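PDB 2GU0: nonstructural protein 2 from Human rotavirus C, which probably binds single-stranded RNA, hydrolyses nucleoside triphosphates and the triphosphate end of RNA as a homooctamer, and with NSP5 forms the viroplasms where the genome is replicated. Local coordinates for residues A[2-7]-A[104-109]; A[19-24]-A[79-84]; A[85-90]-A[135-140]; A[99-104]-A[140-145]. One frame throughout, in Å; residues are numbered along the deposited sequence.

Contact 1. Residues A[2-7]-A[104-109]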
loop_
_atom_site.group_PDB
_atom_site.type_symbol
_atom_site.label_atom_id
_atom_site.label_comp_id
_atom_site.label_asym_id
_atom_site.label_seq_id
_atom_site.Cartn_x
_atom_site.Cartn_y
_atom_site.Cartn_z
ATOM N N ALA A 2 0.871 -11.008 37.856
ATOM C CA ALA A 2 2.313 -11.376 37.873
ATOM C C ALA A 2 3.056 -10.635 38.994
ATOM O O ALA A 2 2.596 -9.600 39.470
ATOM C CB ALA A 2 2.935 -11.060 36.524
ATOM N N GLU A 3 4.190 -11.183 39.427
ATOM C CA GLU A 3 4.987 -10.569 40.480
ATOM C C GLU A 3 5.858 -9.467 39.871
ATOM O O GLU A 3 6.276 -9.574 38.723
ATOM C CB GLU A 3 5.867 -11.620 41.160
ATOM C CG GLU A 3 5.104 -12.690 41.960
ATOM C CD GLU A 3 4.411 -13.743 41.089
ATOM O OE1 GLU A 3 3.822 -14.691 41.668
ATOM O OE2 GLU A 3 4.460 -13.626 39.836
ATOM N N LEU A 4 6.136 -8.412 40.631
ATOM C CA LEU A 4 6.939 -7.303 40.112
ATOM C C LEU A 4 8.199 -7.805 39.435
ATOM O O LEU A 4 8.693 -7.168 38.508
ATOM C CB LEU A 4 7.308 -6.324 41.236
ATOM C CG LEU A 4 8.105 -5.061 40.879
ATOM C CD1 LEU A 4 7.409 -4.295 39.764
ATOM C CD2 LEU A 4 8.243 -4.180 42.107
ATOM N N ALA A 5 8.698 -8.951 39.897
ATOM C CA ALA A 5 9.909 -9.568 39.355
ATOM C C ALA A 5 9.754 -10.120 37.934
ATOM O O ALA A 5 10.704 -10.659 37.370
ATOM C CB ALA A 5 10.386 -10.686 40.276
ATOM N N CYS A 6 8.564 -10.019 37.365
ATOM C CA CYS A 6 8.372 -10.493 36.007
ATOM C C CYS A 6 8.640 -9.329 35.075
ATOM O O CYS A 6 8.647 -9.491 33.861
ATOM C CB CYS A 6 6.946 -10.966 35.785
ATOM S SG CYS A 6 6.462 -12.386 36.741
ATOM N N PHE A 7 8.875 -8.153 35.649
ATOM C CA PHE A 7 9.115 -6.966 34.846
ATOM C C PHE A 7 10.401 -6.197 35.112
ATOM O O PHE A 7 10.874 -5.477 34.231
ATOM C CB PHE A 7 7.954 -5.998 35.005
ATOM C CG PHE A 7 6.624 -6.615 34.768
ATOM C CD1 PHE A 7 5.905 -7.159 35.817
ATOM C CD2 PHE A 7 6.083 -6.649 33.493
ATOM C CE1 PHE A 7 4.663 -7.726 35.605
ATOM C CE2 PHE A 7 4.835 -7.218 33.268
ATOM C CZ PHE A 7 4.122 -7.758 34.328
ATOM N N THR A 104 5.803 -8.915 44.994
ATOM C CA THR A 104 4.526 -8.220 45.035
ATOM C C THR A 104 3.727 -8.474 43.766
ATOM O O THR A 104 4.211 -8.242 42.667
ATOM C CB THR A 104 4.727 -6.723 45.129
ATOM O OG1 THR A 104 5.515 -6.411 46.281
ATOM C CG2 THR A 104 3.391 -6.023 45.206
ATOM N N VAL A 105 2.503 -8.956 43.907
ATOM C CA VAL A 105 1.680 -9.187 42.737
ATOM C C VAL A 105 1.213 -7.828 42.256
ATOM O O VAL A 105 0.703 -7.028 43.025
ATOM C CB VAL A 105 0.483 -10.083 43.059
ATOM C CG1 VAL A 105 -0.532 -10.021 41.933
ATOM C CG2 VAL A 105 0.968 -11.519 43.235
ATOM N N VAL A 106 1.410 -7.575 40.973
ATOM C CA VAL A 106 1.066 -6.306 40.355
ATOM C C VAL A 106 -0.253 -6.396 39.589
ATOM O O VAL A 106 -0.660 -7.481 39.172
ATOM C CB VAL A 106 2.235 -5.888 39.421
ATOM C CG1 VAL A 106 1.724 -5.206 38.188
ATOM C CG2 VAL A 106 3.186 -4.980 40.167
ATOM N N GLN A 107 -0.928 -5.258 39.427
ATOM C CA GLN A 107 -2.189 -5.205 38.705
ATOM C C GLN A 107 -1.904 -4.937 37.229
ATOM O O GLN A 107 -2.078 -3.823 36.732
ATOM C CB GLN A 107 -3.073 -4.102 39.268
ATOM C CG GLN A 107 -3.396 -4.237 40.741
ATOM C CD GLN A 107 -4.607 -3.396 41.169
ATOM O OE1 GLN A 107 -4.753 -3.074 42.350
ATOM N NE2 GLN A 107 -5.484 -3.055 40.218
ATOM N N VAL A 108 -1.474 -5.978 36.533
ATOM C CA VAL A 108 -1.115 -5.901 35.126
ATOM C C VAL A 108 -2.068 -5.197 34.169
ATOM O O VAL A 108 -1.627 -4.426 33.323
ATOM C CB VAL A 108 -0.847 -7.304 34.564
ATOM C CG1 VAL A 108 -0.392 -7.201 33.120
ATOM C CG2 VAL A 108 0.201 -8.014 35.416
ATOM N N ARG A 109 -3.365 -5.460 34.280
ATOM C CA ARG A 109 -4.314 -4.837 33.371
ATOM C C ARG A 109 -4.531 -3.388 33.727
ATOM O O ARG A 109 -4.810 -2.558 32.859
ATOM C CB ARG A 109 -5.636 -5.590 33.384
ATOM C CG ARG A 109 -5.506 -7.045 32.979
ATOM C CD ARG A 109 -6.863 -7.642 32.706
ATOM N NE ARG A 109 -6.883 -9.083 32.924
ATOM C CZ ARG A 109 -6.644 -9.656 34.101
ATOM N NH1 ARG A 109 -6.360 -8.910 35.173
ATOM N NH2 ARG A 109 -6.694 -10.974 34.208
#
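Phe7 and Val108 meet through two first torsions that both place a group beside its own backbone N: in Phe7 it is the ring (chi1 -52°), in Val108 the methyl CG2. That methyl lies 4.1 Å from Phe7 CZ, approaching the far end of the ring at a slant. It also lies 4.2 Å from Ala2 CB, so one valine branch serves both ends of the N-terminal segment. Ala2, with only a methyl, adds its CB to the same patch, while broad, flat Phe7 carries on to Leu79, Val80 and Leu83 of helix 74-90.

Beside this apolar patch the two backbones form a single antiparallel bridge. Glu3 and Val105 are its non-hydrogen-bonded pair, their CA atoms 4.2 Å apart, flanked by two bonds. Val106 N gives an almost straight bond to Ala2 O, 2.8 Å long with 176° at the hydrogen. Leu4 N reaches Thr104 O, also at 2.8 Å but more bent, at 145°. The CA-H groups of Val105 and Glu3 face the same two oxygens, a common feature of such a pair. Farther along, Leu4 CD1 rests 4.3 Å from Val106 CG2, and the Glu3 carboxylate makes a salt bridge with Arg60.

Gln107 is the N-cap of helix 108-119, and Gln107, Val108 and Arg109 are predicted to bind ATP. The bridge therefore ties the start of the chain to the lead-in of that helix: two backbone N-H groups and two carbonyls are paired across a mostly buried contact, and Val106 just before the predicted site, and Val108 within it, pack on Leu4, Ala2 and Phe7.

Contact 2. Residues A[19-24]-A[79-84]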
loop_
_atom_site.group_PDB
_atom_site.type_symbol
_atom_site.label_atom_id
_atom_site.label_comp_id
_atom_site.label_asym_id
_atom_site.label_seq_id
_atom_site.Cartn_x
_atom_site.Cartn_y
_atom_site.Cartn_z
ATOM N N TRP A 19 16.646 0.027 39.518
ATOM C CA TRP A 19 15.852 -0.987 38.836
ATOM C C TRP A 19 16.154 -1.052 37.356
ATOM O O TRP A 19 16.497 -0.047 36.742
ATOM C CB TRP A 19 14.372 -0.710 39.034
ATOM C CG TRP A 19 13.992 -0.585 40.474
ATOM C CD1 TRP A 19 14.047 0.537 41.247
ATOM C CD2 TRP A 19 13.529 -1.633 41.321
ATOM N NE1 TRP A 19 13.647 0.250 42.521
ATOM C CE2 TRP A 19 13.322 -1.077 42.595
ATOM C CE3 TRP A 19 13.270 -2.996 41.124
ATOM C CZ2 TRP A 19 12.868 -1.827 43.664
ATOM C CZ3 TRP A 19 12.826 -3.740 42.177
ATOM C CH2 TRP A 19 12.625 -3.157 43.440
ATOM N N TYR A 20 16.034 -2.245 36.786
ATOM C CA TYR A 20 16.272 -2.431 35.360
ATOM C C TYR A 20 15.131 -3.166 34.659
ATOM O O TYR A 20 14.470 -4.027 35.244
ATOM C CB TYR A 20 17.565 -3.207 35.126
ATOM C CG TYR A 20 18.761 -2.597 35.802
ATOM C CD1 TYR A 20 19.103 -2.954 37.109
ATOM C CD2 TYR A 20 19.532 -1.631 35.156
ATOM C CE1 TYR A 20 20.186 -2.361 37.755
ATOM C CE2 TYR A 20 20.612 -1.030 35.795
ATOM C CZ TYR A 20 20.933 -1.397 37.094
ATOM O OH TYR A 20 21.986 -0.791 37.737
ATOM N N PRO A 21 14.889 -2.824 33.386
ATOM C CA PRO A 21 13.846 -3.416 32.542
ATOM C C PRO A 21 14.219 -4.850 32.181
ATOM O O PRO A 21 15.396 -5.167 32.051
ATOM C CB PRO A 21 13.869 -2.530 31.298
ATOM C CG PRO A 21 14.406 -1.251 31.767
ATOM C CD PRO A 21 15.491 -1.661 32.714
ATOM N N ILE A 22 13.232 -5.716 32.023
ATOM C CA ILE A 22 13.507 -7.092 31.614
ATOM C C ILE A 22 12.993 -7.223 30.173
ATOM O O ILE A 22 11.856 -6.855 29.888
ATOM C CB ILE A 22 12.786 -8.103 32.513
ATOM C CG1 ILE A 22 13.456 -8.150 33.879
ATOM C CG2 ILE A 22 12.845 -9.472 31.899
ATOM C CD1 ILE A 22 12.826 -9.144 34.831
ATOM N N ASN A 23 13.814 -7.734 29.261
ATOM C CA ASN A 23 13.362 -7.837 27.881
ATOM C C ASN A 23 12.840 -9.212 27.491
ATOM O O ASN A 23 13.083 -10.205 28.192
ATOM C CB ASN A 23 14.460 -7.372 26.913
ATOM C CG ASN A 23 15.618 -8.326 26.832
ATOM O OD1 ASN A 23 15.495 -9.421 26.289
ATOM N ND2 ASN A 23 16.760 -7.918 27.370
ATOM N N LYS A 24 12.116 -9.254 26.367
ATOM C CA LYS A 24 11.512 -10.486 25.883
ATOM C C LYS A 24 12.496 -11.574 25.525
ATOM O O LYS A 24 12.202 -12.751 25.697
ATOM C CB LYS A 24 10.607 -10.208 24.688
ATOM C CG LYS A 24 11.330 -9.817 23.424
ATOM C CD LYS A 24 10.342 -9.460 22.327
ATOM C CE LYS A 24 11.062 -8.785 21.160
ATOM N NZ LYS A 24 10.120 -8.278 20.124
ATOM N N LEU A 79 5.491 -1.326 29.534
ATOM C CA LEU A 79 5.253 -1.516 30.953
ATOM C C LEU A 79 6.576 -1.727 31.688
ATOM O O LEU A 79 6.821 -1.146 32.755
ATOM C CB LEU A 79 4.337 -2.722 31.176
ATOM C CG LEU A 79 4.051 -3.079 32.633
ATOM C CD1 LEU A 79 3.312 -1.928 33.289
ATOM C CD2 LEU A 79 3.245 -4.356 32.716
ATOM N N VAL A 80 7.425 -2.560 31.109
ATOM C CA VAL A 80 8.701 -2.861 31.711
ATOM C C VAL A 80 9.500 -1.579 31.974
ATOM O O VAL A 80 10.109 -1.412 33.045
ATOM C CB VAL A 80 9.461 -3.873 30.805
ATOM C CG1 VAL A 80 10.933 -3.580 30.759
ATOM C CG2 VAL A 80 9.233 -5.279 31.326
ATOM N N ASN A 81 9.484 -0.656 31.018
ATOM C CA ASN A 81 10.224 0.585 31.197
ATOM C C ASN A 81 9.532 1.566 32.127
ATOM O O ASN A 81 10.177 2.327 32.831
ATOM C CB ASN A 81 10.507 1.223 29.850
ATOM C CG ASN A 81 11.693 0.594 29.168
ATOM O OD1 ASN A 81 11.547 -0.229 28.272
ATOM N ND2 ASN A 81 12.887 0.959 29.612
ATOM N N LEU A 82 8.209 1.546 32.129
ATOM C CA LEU A 82 7.442 2.417 32.996
ATOM C C LEU A 82 7.755 2.019 34.442
ATOM O O LEU A 82 8.014 2.862 35.297
ATOM C CB LEU A 82 5.953 2.240 32.710
ATOM C CG LEU A 82 5.026 3.035 33.620
ATOM C CD1 LEU A 82 5.176 4.515 33.330
ATOM C CD2 LEU A 82 3.598 2.583 33.395
ATOM N N LEU A 83 7.747 0.721 34.705
ATOM C CA LEU A 83 8.026 0.237 36.039
ATOM C C LEU A 83 9.442 0.591 36.502
ATOM O O LEU A 83 9.625 1.071 37.618
ATOM C CB LEU A 83 7.780 -1.271 36.104
ATOM C CG LEU A 83 6.313 -1.657 35.856
ATOM C CD1 LEU A 83 6.165 -3.164 35.793
ATOM C CD2 LEU A 83 5.433 -1.080 36.960
ATOM N N ALA A 84 10.441 0.372 35.656
ATOM C CA ALA A 84 11.813 0.703 36.029
ATOM C C ALA A 84 11.909 2.208 36.321
ATOM O O ALA A 84 12.245 2.620 37.426
ATOM C CB ALA A 84 12.779 0.309 34.910
#
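Pro21 on strand 18-21 and Ala84 on helix 74-90 belong to a partly buried strand-on-helix packing in the N-terminal region, apolar and without a hydrogen bond across it. The short segments run nearly antiparallel, at 170°, and their axes approach to 7.1 Å. So small a spacing suits alanine: Ala84 CB points to the strand and sits 3.9 Å from Pro21 CG, with CD of the same ring almost as near, at 4.0 Å. At the same end of the helix segment, Trp19 CB comes 4.2 Å from Ala84 CA. Its CG lies beside the backbone N (chi1 -54°), which carries the indole off the helix segment toward Leu87, Met92 and Val8.

The strand is the second of a beta-hairpin, paired antiparallel with strand 8-11, and the helix lies against it lengthwise. Proline, which lacks an N-H, costs nothing here, since the backbone bonds to strand 8-11 and its lead-in come from Tyr20 and Ile22 on either side of it. Val80, also pointing at the strand, fills the other end: its CG2 stands 3.4 Å from Ile22 O. Ile22 turns the end of its side chain elsewhere, onto Pro53 and Tyr76. Beyond it, Asn23 is the N-cap of helix 24-32, its OD1 accepting from Ala26 N while ND2 bonds to Tyr49 O.

Contact 3. Residues A[85-90]-A[135-140]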
loop_
_atom_site.group_PDB
_atom_site.type_symbol
_atom_site.label_atom_id
_atom_site.label_comp_id
_atom_site.label_asym_id
_atom_site.label_seq_id
_atom_site.Cartn_x
_atom_site.Cartn_y
_atom_site.Cartn_z
ATOM N N ASP A 85 11.608 3.022 35.324
ATOM C CA ASP A 85 11.631 4.470 35.486
ATOM C C ASP A 85 10.944 4.863 36.775
ATOM O O ASP A 85 11.503 5.582 37.594
ATOM C CB ASP A 85 10.888 5.141 34.340
ATOM C CG ASP A 85 11.637 5.070 33.052
ATOM O OD1 ASP A 85 12.520 4.198 32.926
ATOM O OD2 ASP A 85 11.337 5.886 32.161
ATOM N N THR A 86 9.715 4.394 36.945
ATOM C CA THR A 86 8.965 4.731 38.138
ATOM C C THR A 86 9.749 4.352 39.379
ATOM O O THR A 86 10.190 5.219 40.120
ATOM C CB THR A 86 7.603 4.036 38.144
ATOM O OG1 THR A 86 6.840 4.491 37.021
ATOM C CG2 THR A 86 6.844 4.358 39.419
ATOM N N LEU A 87 9.945 3.062 39.598
ATOM C CA LEU A 87 10.682 2.617 40.764
ATOM C C LEU A 87 11.967 3.423 41.029
ATOM O O LEU A 87 12.304 3.712 42.184
ATOM C CB LEU A 87 11.012 1.135 40.621
ATOM C CG LEU A 87 9.788 0.227 40.724
ATOM C CD1 LEU A 87 10.210 -1.210 40.513
ATOM C CD2 LEU A 87 9.125 0.401 42.084
ATOM N N ASN A 88 12.679 3.793 39.970
ATOM C CA ASN A 88 13.907 4.540 40.165
ATOM C C ASN A 88 13.637 5.882 40.820
ATOM O O ASN A 88 14.417 6.342 41.658
ATOM C CB ASN A 88 14.656 4.730 38.845
ATOM C CG ASN A 88 15.282 3.441 38.342
ATOM O OD1 ASN A 88 15.743 2.614 39.128
ATOM N ND2 ASN A 88 15.314 3.270 37.027
ATOM N N MET A 89 12.527 6.513 40.459
ATOM C CA MET A 89 12.206 7.797 41.051
ATOM C C MET A 89 11.939 7.676 42.537
ATOM O O MET A 89 12.455 8.462 43.331
ATOM C CB MET A 89 11.012 8.423 40.361
ATOM C CG MET A 89 11.383 9.091 39.071
ATOM S SD MET A 89 10.244 10.412 38.745
ATOM C CE MET A 89 10.691 11.588 40.065
ATOM N N VAL A 90 11.138 6.692 42.922
ATOM C CA VAL A 90 10.843 6.491 44.331
ATOM C C VAL A 90 12.153 6.517 45.131
ATOM O O VAL A 90 12.158 6.808 46.327
ATOM C CB VAL A 90 10.116 5.154 44.550
ATOM C CG1 VAL A 90 9.943 4.885 46.030
ATOM C CG2 VAL A 90 8.772 5.198 43.880
ATOM N N ALA A 135 0.090 7.149 40.571
ATOM C CA ALA A 135 -0.871 6.272 39.900
ATOM C C ALA A 135 -0.288 4.870 39.708
ATOM O O ALA A 135 -0.965 3.857 39.934
ATOM C CB ALA A 135 -1.268 6.862 38.543
ATOM N N VAL A 136 0.972 4.827 39.289
ATOM C CA VAL A 136 1.656 3.567 39.064
ATOM C C VAL A 136 1.939 2.819 40.355
ATOM O O VAL A 136 1.818 1.597 40.406
ATOM C CB VAL A 136 2.982 3.778 38.335
ATOM C CG1 VAL A 136 3.762 2.480 38.310
ATOM C CG2 VAL A 136 2.726 4.285 36.934
ATOM N N MET A 137 2.336 3.538 41.396
ATOM C CA MET A 137 2.605 2.870 42.657
ATOM C C MET A 137 1.322 2.222 43.134
ATOM O O MET A 137 1.335 1.068 43.558
ATOM C CB MET A 137 3.130 3.845 43.710
ATOM C CG MET A 137 4.553 4.302 43.456
ATOM S SD MET A 137 5.692 2.926 43.200
ATOM C CE MET A 137 5.979 2.408 44.864
ATOM N N ILE A 138 0.212 2.955 43.066
ATOM C CA ILE A 138 -1.065 2.380 43.474
ATOM C C ILE A 138 -1.289 1.093 42.662
ATOM O O ILE A 138 -1.510 0.025 43.228
ATOM C CB ILE A 138 -2.252 3.364 43.237
ATOM C CG1 ILE A 138 -2.241 4.466 44.292
ATOM C CG2 ILE A 138 -3.574 2.631 43.302
ATOM C CD1 ILE A 138 -3.319 5.507 44.090
ATOM N N ALA A 139 -1.194 1.192 41.341
ATOM C CA ALA A 139 -1.395 0.042 40.472
ATOM C C ALA A 139 -0.505 -1.158 40.817
ATOM O O ALA A 139 -0.864 -2.308 40.526
ATOM C CB ALA A 139 -1.168 0.457 39.037
ATOM N N CYS A 140 0.649 -0.888 41.437
ATOM C CA CYS A 140 1.609 -1.926 41.817
ATOM C C CYS A 140 1.442 -2.486 43.209
ATOM O O CYS A 140 2.182 -3.383 43.603
ATOM C CB CYS A 140 3.031 -1.403 41.684
ATOM S SG CYS A 140 3.582 -1.347 39.995
#
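Thr86 OG1 is hydrogen-bonded to Leu82 O, one turn back in helix 74-90, while the rest of the side chain faces Val136 of helix 129-139. The torsion that sets OG1 beside its backbone N (chi1 -62°) leaves CG2 anti to that N, projecting at the other helix. There CG2 lies 3.8 Å from Val136 CG1, and OG1 is 3.9 Å from the same methyl. Threonine suits the spot because its hydroxyl is satisfied within its own helix, so the face it offers behaves much like a valine.

The short helical segments cross steeply, at -104°, with axes 10.6 Å apart. Between Thr86 and Val136 the two beta-branched side chains meet slantwise. Farther along, the distance between the helices is spanned by a long, flexible residue: Met137 starts off beside the interface, but its chain bends at both chi2 and chi3 and brings the sulfur back to helix 74-90. SD lies 3.9 Å from Val90 CG2, with CE almost as close at 4.1 Å, and Leu87 CD2 is a looser neighbour of SD at 4.4 Å. On its other side Met137 touches Leu142 and Val143 in the loop that follows.

With no hydrogen bond joining the segments, the crossing depends on dispersion and on burial of methyl groups and a thioether, and the single hydroxyl in it comes with its acceptor already supplied by its own helix.

Contact 4. Residues A[99-104]-A[140-145]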
loop_
_atom_site.group_PDB
_atom_site.type_symbol
_atom_site.label_atom_id
_atom_site.label_comp_id
_atom_site.label_asym_id
_atom_site.label_seq_id
_atom_site.Cartn_x
_atom_site.Cartn_y
_atom_site.Cartn_z
ATOM N N PHE A 99 14.136 -7.839 49.464
ATOM C CA PHE A 99 13.938 -8.659 48.282
ATOM C C PHE A 99 12.475 -9.032 48.071
ATOM O O PHE A 99 12.029 -9.195 46.940
ATOM C CB PHE A 99 14.786 -9.935 48.360
ATOM C CG PHE A 99 14.609 -10.849 47.173
ATOM C CD1 PHE A 99 15.072 -10.472 45.913
ATOM C CD2 PHE A 99 13.929 -12.057 47.301
ATOM C CE1 PHE A 99 14.854 -11.283 44.800
ATOM C CE2 PHE A 99 13.706 -12.875 46.191
ATOM C CZ PHE A 99 14.167 -12.488 44.940
ATOM N N ASP A 100 11.725 -9.164 49.156
ATOM C CA ASP A 100 10.319 -9.528 49.053
ATOM C C ASP A 100 9.475 -8.621 48.161
ATOM O O ASP A 100 8.508 -9.082 47.550
ATOM C CB ASP A 100 9.688 -9.582 50.444
ATOM C CG ASP A 100 9.746 -10.967 51.055
ATOM O OD1 ASP A 100 9.124 -11.892 50.486
ATOM O OD2 ASP A 100 10.410 -11.133 52.101
ATOM N N ILE A 101 9.825 -7.339 48.085
ATOM C CA ILE A 101 9.057 -6.403 47.267
ATOM C C ILE A 101 8.874 -6.966 45.855
ATOM O O ILE A 101 7.805 -6.870 45.252
ATOM C CB ILE A 101 9.749 -5.032 47.203
ATOM C CG1 ILE A 101 8.758 -3.982 46.706
ATOM C CG2 ILE A 101 10.967 -5.094 46.298
ATOM C CD1 ILE A 101 9.305 -2.576 46.721
ATOM N N VAL A 102 9.940 -7.579 45.360
ATOM C CA VAL A 102 9.988 -8.209 44.051
ATOM C C VAL A 102 8.915 -9.309 43.875
ATOM O O VAL A 102 8.632 -9.738 42.756
ATOM C CB VAL A 102 11.418 -8.790 43.844
ATOM C CG1 VAL A 102 11.368 -10.186 43.275
ATOM C CG2 VAL A 102 12.215 -7.874 42.955
ATOM N N LYS A 103 8.307 -9.753 44.970
ATOM C CA LYS A 103 7.298 -10.809 44.883
ATOM C C LYS A 103 5.882 -10.240 44.946
ATOM O O LYS A 103 4.888 -10.985 44.929
ATOM C CB LYS A 103 7.528 -11.845 45.994
ATOM C CG LYS A 103 8.980 -12.338 46.045
ATOM C CD LYS A 103 9.285 -13.275 47.218
ATOM C CE LYS A 103 8.737 -14.675 46.981
ATOM N NZ LYS A 103 9.090 -15.614 48.085
ATOM N N THR A 104 5.803 -8.915 44.994
ATOM C CA THR A 104 4.526 -8.220 45.035
ATOM C C THR A 104 3.727 -8.474 43.766
ATOM O O THR A 104 4.211 -8.242 42.667
ATOM C CB THR A 104 4.727 -6.723 45.129
ATOM O OG1 THR A 104 5.515 -6.411 46.281
ATOM C CG2 THR A 104 3.391 -6.023 45.206
ATOM N N CYS A 140 0.649 -0.888 41.437
ATOM C CA CYS A 140 1.609 -1.926 41.817
ATOM C C CYS A 140 1.442 -2.486 43.209
ATOM O O CYS A 140 2.182 -3.383 43.603
ATOM C CB CYS A 140 3.031 -1.403 41.684
ATOM S SG CYS A 140 3.582 -1.347 39.995
ATOM N N ASN A 141 0.479 -1.954 43.953
ATOM C CA ASN A 141 0.221 -2.407 45.311
ATOM C C ASN A 141 1.402 -2.156 46.227
ATOM O O ASN A 141 1.655 -2.920 47.154
ATOM C CB ASN A 141 -0.131 -3.891 45.316
ATOM C CG ASN A 141 -1.419 -4.169 44.595
ATOM O OD1 ASN A 141 -2.426 -3.511 44.848
ATOM N ND2 ASN A 141 -1.404 -5.140 43.688
ATOM N N LEU A 142 2.123 -1.073 45.960
ATOM C CA LEU A 142 3.272 -0.705 46.764
ATOM C C LEU A 142 2.948 0.500 47.644
ATOM O O LEU A 142 3.810 0.982 48.380
ATOM C CB LEU A 142 4.470 -0.386 45.870
ATOM C CG LEU A 142 5.080 -1.536 45.071
ATOM C CD1 LEU A 142 6.337 -1.039 44.355
ATOM C CD2 LEU A 142 5.419 -2.701 45.998
ATOM N N VAL A 143 1.711 0.991 47.562
ATOM C CA VAL A 143 1.289 2.131 48.371
ATOM C C VAL A 143 -0.181 2.030 48.787
ATOM O O VAL A 143 -1.004 1.444 48.087
ATOM C CB VAL A 143 1.526 3.465 47.632
ATOM C CG1 VAL A 143 3.000 3.602 47.280
ATOM C CG2 VAL A 143 0.667 3.540 46.390
ATOM N N ASN A 144 -0.503 2.612 49.936
ATOM C CA ASN A 144 -1.855 2.571 50.481
ATOM C C ASN A 144 -2.784 3.623 49.913
ATOM O O ASN A 144 -3.995 3.467 49.996
ATOM C CB ASN A 144 -1.799 2.767 51.991
ATOM C CG ASN A 144 -1.293 4.162 52.374
ATOM O OD1 ASN A 144 -0.318 4.657 51.797
ATOM N ND2 ASN A 144 -1.950 4.793 53.346
ATOM N N GLU A 145 -2.221 4.698 49.370
ATOM C CA GLU A 145 -2.997 5.804 48.803
ATOM C C GLU A 145 -4.320 5.424 48.125
ATOM O O GLU A 145 -4.429 4.380 47.480
ATOM C CB GLU A 145 -2.120 6.580 47.824
ATOM C CG GLU A 145 -0.758 6.975 48.402
ATOM C CD GLU A 145 0.109 7.787 47.427
ATOM O OE1 GLU A 145 1.283 8.081 47.772
ATOM O OE2 GLU A 145 -0.380 8.135 46.321
#
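Leu142 reaches Ile101 and Thr104 from just past the C-terminal end of helix 129-139, where the chain closes in a Schellman motif. Asn141, at positive phi (63°), makes the turn; asparagine enters this region more readily than most residues. Leu142 CB lies against CE of Met137 in the last turn of that helix. CG sits beside the backbone N (chi1 -67°) and sends both methyls across to the other loop. CD1 meets Ile101 CD1 at 4.1 Å. CD2 makes the closer contacts, 3.6 Å from Ile101 CG1 and 3.7 Å from Thr104 OG1, filling the corner between the two residues. The isoleucine and leucine side chains cross at about a right angle, and extended Ile101 (chi1 -164°) brings CG1 and CD1 across the leucine fork.

Thr104 turns its methyl CG2 toward Cys140 and Asn141, coming 4.1 Å from Asn141 CB. The asparagine amide looks the other way: ND2 is hydrogen-bonded to Val105 O, linking the two loops just beyond Thr104. Threonine fits because its hydroxyl curls back to the preceding 3-10 turn, so an apolar methyl can still approach it. There Ile101 O accepts twice, from Thr104 N at 2.9 Å and from Thr104 OG1 at 2.6 Å.

In the fold
All four contacts lie in the N-terminal region and touch one another pairwise. Contacts 2 and 3 use successive turns of helix 74-90, and Trp19 N bonds to Asn88 OD1 (2.8 Å) between them. Contact 1 joins contact 2 through a probable hydrogen bond of 3.2 Å from Ile22 N to Phe7 O, and joins contact 3 through Gln107 N and Ala139 O, 3.1 Å apart. Contacts 1 and 4 share Thr104 and have centres about 9 Å apart. Contacts 1 and 4 lie nearest the predicted ATP site: contact 1 holds three of its residues, and the Asn141 side chain of contact 4 is about 6 Å from that of Lys220, another.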